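Local atomic coordinates of Rho guanine nucleotide exchange factor 12 (Homo sapiens, PDB entry 1TXD), a protein that acts as a guanine nucleotide exchange factor for the GTPase RhoA through the paired DH and PH domains held in this fragment. Residues A[209-212]-A[213-217]; A[287-291]-A[292-296]. The protein carries 1 engineered substitution. All blocks are in the same frame, centred on the assembly; numbering follows the deposited sequence.

Contact 1 is about two and a half turns of the long helix 191-230, near the middle of the chain. Contact 2 is the tip of a hairpin in the PH domain, with its centre about 30 Å from that of contact 1. The two do not touch, and their nearest atoms are about 17 Å apart. Yet helix 191-230 serves both, since its last residues pack on the hairpin. Contact 1 is mostly a surface contact with one buried residue, Val211, and backbone bonds carry it. Contact 2 is partly buried. Leu287, Leu294 and Leu296 are its buried side chains, a tight turn closes it, and its strand bonds are weak.

Contact 1 (A[209-212]-A[213-217]); sequences NFVN and QAVKE. Engineered in segment 209-212: Phe210 (natural residue Tyr).
The carbonyl oxygen of Val211 takes the N-H of Val215, with 3.0 Å between Val211 O and Val215 N. The donor lies nearly along the C=O axis, at a C=O...N angle of 163°. The same oxygen also touches the side chain of Val215, with CG2 at 3.6 Å from Val211 O. One turn apart on the same face, the two valines meet through their methyls, Val211 CG1 and Val215 CG2 lying 4.3 Å apart. CG2 of Val215 stands beside its own backbone N because CG1 is anti to that N (chi1 163°). Lys216 N bonds Asn212 O at 3.1 Å; this bond is straight at hydrogen, but the donor sits above the carbonyl plane. The bonds from Gln213 N to Asn209 O and from Ala214 N to Phe210 O are weak. On the exposed side, the bent chain of Gln213 brings NE2 to Glu217 OE2 at 3.0 Å, meeting the carboxylate from above its plane. This ties two side chains one turn apart. Phe210 is an engineered residue, Tyr in the natural protein. Its ring lies against helix 112-126, with a cation-pi contact to Lys118. Val211 and Val215 both pack on Cys125 of that helix and on Met171 of helix 169-186, so this part of helix 191-230 is seated in the DH helical bundle.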
ATOM      1  N   ASN A 209      -2.942  -9.849  -5.101  1.00 25.14           N
ATOM      2  CA  ASN A 209      -4.188  -9.361  -4.522  1.00 26.09           C
ATOM      3  C   ASN A 209      -4.180  -9.224  -2.997  1.00 25.73           C
ATOM      4  O   ASN A 209      -4.812  -8.307  -2.482  1.00 24.59           O
ATOM      5  CB  ASN A 209      -5.380 -10.239  -4.940  1.00 27.47           C
ATOM      6  CG  ASN A 209      -5.680 -10.140  -6.419  1.00 30.31           C
ATOM      7  OD1 ASN A 209      -5.846 -11.161  -7.100  1.00 34.16           O
ATOM      8  ND2 ASN A 209      -5.752  -8.912  -6.932  1.00 33.30           N
ATOM      9  N   PHE A 210      -3.474 -10.129  -2.296  1.00 25.81           N
ATOM     10  CA  PHE A 210      -3.345 -10.099  -0.829  1.00 25.89           C
ATOM     11  C   PHE A 210      -2.458  -8.938  -0.453  1.00 24.40           C
ATOM     12  O   PHE A 210      -2.659  -8.262   0.537  1.00 22.93           O
ATOM     13  CB  PHE A 210      -2.706 -11.414  -0.323  1.00 26.85           C
ATOM     14  CG  PHE A 210      -2.483 -11.492   1.202  1.00 26.82           C
ATOM     15  CD1 PHE A 210      -1.285 -11.109   1.768  1.00 27.98           C
ATOM     16  CD2 PHE A 210      -3.483 -12.008   2.042  1.00 28.57           C
ATOM     17  CE1 PHE A 210      -1.067 -11.212   3.175  1.00 28.41           C
ATOM     18  CE2 PHE A 210      -3.292 -12.115   3.431  1.00 26.46           C
ATOM     19  CZ  PHE A 210      -2.063 -11.701   4.000  1.00 28.51           C
ATOM     20  N   VAL A 211      -1.407  -8.731  -1.221  1.00 24.59           N
ATOM     21  CA  VAL A 211      -0.531  -7.616  -0.930  1.00 21.26           C
ATOM     22  C   VAL A 211      -1.265  -6.311  -1.201  1.00 20.07           C
ATOM     23  O   VAL A 211      -1.338  -5.458  -0.335  1.00 18.16           O
ATOM     24  CB  VAL A 211       0.742  -7.715  -1.653  1.00 19.05           C
ATOM     25  CG1 VAL A 211       1.538  -6.370  -1.525  1.00 20.08           C
ATOM     26  CG2 VAL A 211       1.501  -8.865  -1.041  1.00 21.08           C
ATOM     27  N   ASN A 212      -1.861  -6.188  -2.372  1.00 22.32           N
ATOM     28  CA  ASN A 212      -2.652  -4.995  -2.706  1.00 24.30           C
ATOM     29  C   ASN A 212      -3.721  -4.605  -1.695  1.00 26.60           C
ATOM     30  O   ASN A 212      -4.061  -3.430  -1.582  1.00 28.20           O
ATOM     31  CB  ASN A 212      -3.326  -5.125  -4.087  1.00 22.91           C
ATOM     32  CG  ASN A 212      -2.377  -4.796  -5.241  1.00 23.05           C
ATOM     33  OD1 ASN A 212      -1.296  -4.213  -5.043  1.00 24.91           O
ATOM     34  ND2 ASN A 212      -2.755  -5.201  -6.445  1.00 23.43           N
ATOM     35  N   GLN A 213      -4.301  -5.579  -1.006  1.00 27.51           N
ATOM     36  CA  GLN A 213      -5.440  -5.303  -0.133  1.00 26.92           C
ATOM     37  C   GLN A 213      -4.883  -4.757   1.192  1.00 24.39           C
ATOM     38  O   GLN A 213      -5.423  -3.855   1.796  1.00 20.23           O
ATOM     39  CB  GLN A 213      -6.281  -6.591   0.018  1.00 28.65           C
ATOM     40  CG  GLN A 213      -7.565  -6.509   0.806  1.00 31.24           C
ATOM     41  CD  GLN A 213      -8.328  -5.212   0.586  1.00 33.87           C
ATOM     42  OE1 GLN A 213      -8.762  -4.933  -0.536  1.00 35.68           O
ATOM     43  NE2 GLN A 213      -8.483  -4.413   1.652  1.00 33.06           N
ATOM     44  N   ALA A 214      -3.747  -5.304   1.603  1.00 23.23           N
ATOM     45  CA  ALA A 214      -3.048  -4.831   2.769  1.00 22.34           C
ATOM     46  C   ALA A 214      -2.593  -3.399   2.534  1.00 22.25           C
ATOM     47  O   ALA A 214      -2.581  -2.605   3.455  1.00 24.93           O
ATOM     48  CB  ALA A 214      -1.828  -5.749   3.072  1.00 22.63           C
ATOM     49  N   VAL A 215      -2.205  -3.079   1.304  1.00 22.12           N
ATOM     50  CA  VAL A 215      -1.698  -1.753   0.958  1.00 21.63           C
ATOM     51  C   VAL A 215      -2.827  -0.773   1.093  1.00 23.48           C
ATOM     52  O   VAL A 215      -2.670   0.234   1.763  1.00 23.74           O
ATOM     53  CB  VAL A 215      -1.006  -1.700  -0.494  1.00 22.92           C
ATOM     54  CG1 VAL A 215      -0.858  -0.259  -1.030  1.00 23.28           C
ATOM     55  CG2 VAL A 215       0.421  -2.354  -0.462  1.00 20.97           C
ATOM     56  N   LYS A 216      -3.976  -1.093   0.501  1.00 23.83           N
ATOM     57  CA  LYS A 216      -5.183  -0.283   0.635  1.00 25.34           C
ATOM     58  C   LYS A 216      -5.518  -0.038   2.126  1.00 25.66           C
ATOM     59  O   LYS A 216      -5.606   1.105   2.547  1.00 25.49           O
ATOM     60  CB  LYS A 216      -6.345  -0.950  -0.112  1.00 25.43           C
ATOM     61  CG  LYS A 216      -7.665  -0.150  -0.182  1.00 26.70           C
ATOM     62  CD  LYS A 216      -8.604  -0.707  -1.247  1.00 30.48           C
ATOM     63  CE  LYS A 216     -10.054  -0.185  -1.090  1.00 31.43           C
ATOM     64  NZ  LYS A 216     -11.038  -0.834  -2.055  1.00 34.58           N
ATOM     65  N   GLU A 217      -5.642  -1.106   2.920  1.00 26.72           N
ATOM     66  CA  GLU A 217      -5.920  -0.986   4.361  1.00 27.59           C
ATOM     67  C   GLU A 217      -4.941   0.001   4.950  1.00 26.79           C
ATOM     68  O   GLU A 217      -5.332   0.954   5.600  1.00 27.28           O
ATOM     69  CB  GLU A 217      -5.920  -2.366   5.100  1.00 29.47           C
ATOM     70  CG  GLU A 217      -7.335  -2.936   5.404  1.00 33.86           C
ATOM     71  CD  GLU A 217      -7.525  -4.462   5.227  1.00 36.43           C
ATOM     72  OE1 GLU A 217      -6.708  -5.253   5.739  1.00 40.19           O
ATOM     73  OE2 GLU A 217      -8.518  -4.894   4.593  1.00 35.21           O
TER

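Contact 2 (A[287-291]-A[292-296]); sequences LQKQD and DRLVL
Leu287 and Leu294 both hold CG beside the backbone N, anti to the carbonyl carbon (chi1 -52° and -68°), which brings their branches together across the hairpin. Leu287 CD1 lies 4.2 Å from Leu294 CD1. The other methyl of Leu287, CD2, meets Leu296 CD1 at 4.0 Å. The Lys289 chain runs beside that of Leu294 in the same direction, its CG touching Leu294 CD2. On the other face, Val295 CG2 rests 4.1 Å from Gln290 CG. A type II' turn from Gln290 to Arg293 reverses the chain, with Asp291 and Asp292 at its corners. It is closed by Arg293 N to Gln290 O at 3.2 Å, the donor standing above the carbonyl plane. Farther along, Gln288 and Val295 exchange two weak backbone bonds. A CA-H...O contact from Leu287 CA to Val295 O, at 3.4 Å, adds to them. This hairpin joins strands 283-290 and 293-295 of the PH beta sandwich. Strand 275-280 flanks it, where Leu287 packs on Leu278. Along the other edge runs strand 231-232, parallel to 293-295, while Leu294 packs on Tyr227 and Arg230 at the end of helix 191-230.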
ATOM      1  N   LEU A 287     -14.581  19.161  10.550  1.00 53.99           N
ATOM      2  CA  LEU A 287     -13.302  19.861  10.665  1.00 54.26           C
ATOM      3  C   LEU A 287     -13.239  21.046   9.705  1.00 54.87           C
ATOM      4  O   LEU A 287     -13.998  21.097   8.738  1.00 54.86           O
ATOM      5  CB  LEU A 287     -12.146  18.898  10.380  1.00 54.33           C
ATOM      6  CG  LEU A 287     -12.115  17.578  11.158  1.00 54.05           C
ATOM      7  CD1 LEU A 287     -11.195  16.582  10.481  1.00 54.39           C
ATOM      8  CD2 LEU A 287     -11.680  17.790  12.599  1.00 53.99           C
ATOM      9  N   GLN A 288     -12.329  21.986   9.981  1.00 55.89           N
ATOM     10  CA  GLN A 288     -12.151  23.204   9.175  1.00 56.52           C
ATOM     11  C   GLN A 288     -10.717  23.328   8.655  1.00 57.10           C
ATOM     12  O   GLN A 288      -9.768  23.297   9.445  1.00 57.15           O
ATOM     13  CB  GLN A 288     -12.494  24.447  10.018  1.00 56.72           C
ATOM     14  CG  GLN A 288     -13.690  25.266   9.510  1.00 56.74           C
ATOM     15  CD  GLN A 288     -13.775  26.655  10.147  1.00 56.78           C
ATOM     16  OE1 GLN A 288     -13.789  26.781  11.373  1.00 56.74           O
ATOM     17  NE2 GLN A 288     -13.833  27.692   9.316  1.00 55.99           N
ATOM     18  N   LYS A 289     -10.566  23.490   7.336  1.00 57.98           N
ATOM     19  CA  LYS A 289      -9.236  23.634   6.701  1.00 58.71           C
ATOM     20  C   LYS A 289      -8.650  25.042   6.898  1.00 58.81           C
ATOM     21  O   LYS A 289      -8.882  25.936   6.080  1.00 58.54           O
ATOM     22  CB  LYS A 289      -9.296  23.298   5.189  1.00 59.03           C
ATOM     23  CG  LYS A 289      -9.004  21.829   4.844  1.00 59.56           C
ATOM     24  CD  LYS A 289      -8.897  21.571   3.329  1.00 59.41           C
ATOM     25  CE  LYS A 289      -8.664  20.075   3.040  1.00 59.66           C
ATOM     26  NZ  LYS A 289      -7.626  19.804   2.003  1.00 58.83           N
ATOM     27  N   GLN A 290      -7.883  25.222   7.974  1.00 59.23           N
ATOM     28  CA  GLN A 290      -7.237  26.503   8.280  1.00 59.51           C
ATOM     29  C   GLN A 290      -5.721  26.393   8.120  1.00 59.54           C
ATOM     30  O   GLN A 290      -5.014  26.039   9.070  1.00 59.96           O
ATOM     31  CB  GLN A 290      -7.581  26.942   9.707  1.00 59.72           C
ATOM     32  CG  GLN A 290      -9.014  27.471   9.869  1.00 59.87           C
ATOM     33  CD  GLN A 290      -9.081  28.965  10.174  1.00 59.73           C
ATOM     34  OE1 GLN A 290      -8.169  29.722   9.837  1.00 59.62           O
ATOM     35  NE2 GLN A 290     -10.166  29.385  10.812  1.00 59.56           N
ATOM     36  N   ASP A 291      -5.230  26.724   6.924  1.00 59.26           N
ATOM     37  CA  ASP A 291      -3.837  26.473   6.530  1.00 58.72           C
ATOM     38  C   ASP A 291      -3.522  24.974   6.687  1.00 58.64           C
ATOM     39  O   ASP A 291      -4.194  24.142   6.063  1.00 58.02           O
ATOM     40  CB  ASP A 291      -2.847  27.363   7.307  1.00 58.67           C
ATOM     41  CG  ASP A 291      -2.960  28.838   6.946  1.00 58.30           C
ATOM     42  OD1 ASP A 291      -3.350  29.166   5.806  1.00 58.02           O
ATOM     43  OD2 ASP A 291      -2.658  29.744   7.747  1.00 57.74           O
ATOM     44  N   ASP A 292      -2.536  24.630   7.521  1.00 58.45           N
ATOM     45  CA  ASP A 292      -2.130  23.232   7.717  1.00 58.28           C
ATOM     46  C   ASP A 292      -3.100  22.443   8.608  1.00 57.76           C
ATOM     47  O   ASP A 292      -3.301  21.248   8.403  1.00 57.70           O
ATOM     48  CB  ASP A 292      -0.718  23.159   8.324  1.00 58.29           C
ATOM     49  CG  ASP A 292       0.375  23.538   7.334  1.00 58.65           C
ATOM     50  OD1 ASP A 292       0.127  23.492   6.109  1.00 59.19           O
ATOM     51  OD2 ASP A 292       1.520  23.892   7.693  1.00 59.17           O
ATOM     52  N   ARG A 293      -3.695  23.115   9.588  1.00 57.00           N
ATOM     53  CA  ARG A 293      -4.420  22.440  10.661  1.00 56.30           C
ATOM     54  C   ARG A 293      -5.793  21.927  10.231  1.00 55.04           C
ATOM     55  O   ARG A 293      -6.293  22.243   9.150  1.00 54.63           O
ATOM     56  CB  ARG A 293      -4.585  23.376  11.869  1.00 56.81           C
ATOM     57  CG  ARG A 293      -3.300  24.000  12.403  1.00 57.77           C
ATOM     58  CD  ARG A 293      -3.539  25.242  13.265  1.00 58.64           C
ATOM     59  NE  ARG A 293      -2.342  26.075  13.393  1.00 59.27           N
ATOM     60  CZ  ARG A 293      -2.319  27.296  13.924  1.00 59.95           C
ATOM     61  NH1 ARG A 293      -3.429  27.867  14.394  1.00 60.14           N
ATOM     62  NH2 ARG A 293      -1.177  27.958  13.989  1.00 60.20           N
ATOM     63  N   LEU A 294      -6.381  21.122  11.108  1.00 53.85           N
ATOM     64  CA  LEU A 294      -7.742  20.627  10.963  1.00 53.34           C
ATOM     65  C   LEU A 294      -8.420  20.819  12.310  1.00 52.90           C
ATOM     66  O   LEU A 294      -8.141  20.079  13.257  1.00 51.94           O
ATOM     67  CB  LEU A 294      -7.756  19.138  10.598  1.00 53.19           C
ATOM     68  CG  LEU A 294      -7.239  18.733   9.218  1.00 53.25           C
ATOM     69  CD1 LEU A 294      -7.301  17.211   9.089  1.00 53.09           C
ATOM     70  CD2 LEU A 294      -8.005  19.424   8.086  1.00 52.81           C
ATOM     71  N   VAL A 295      -9.325  21.795  12.390  1.00 52.73           N
ATOM     72  CA  VAL A 295      -9.800  22.291  13.681  1.00 52.04           C
ATOM     73  C   VAL A 295     -11.061  21.576  14.165  1.00 51.31           C
ATOM     74  O   VAL A 295     -12.010  21.390  13.411  1.00 50.77           O
ATOM     75  CB  VAL A 295     -10.048  23.811  13.659  1.00 52.25           C
ATOM     76  CG1 VAL A 295      -9.870  24.387  15.058  1.00 52.49           C
ATOM     77  CG2 VAL A 295      -9.111  24.513  12.674  1.00 52.25           C
ATOM     78  N   LEU A 296     -11.031  21.158  15.428  1.00 51.14           N
ATOM     79  CA  LEU A 296     -12.184  20.610  16.120  1.00 51.77           C
ATOM     80  C   LEU A 296     -12.736  21.684  17.074  1.00 52.55           C
ATOM     81  O   LEU A 296     -12.169  21.916  18.148  1.00 52.31           O
ATOM     82  CB  LEU A 296     -11.782  19.356  16.897  1.00 51.57           C
ATOM     83  CG  LEU A 296     -12.926  18.431  17.332  1.00 52.13           C
ATOM     84  CD1 LEU A 296     -13.527  17.693  16.141  1.00 52.24           C
ATOM     85  CD2 LEU A 296     -12.458  17.443  18.403  1.00 51.94           C
TER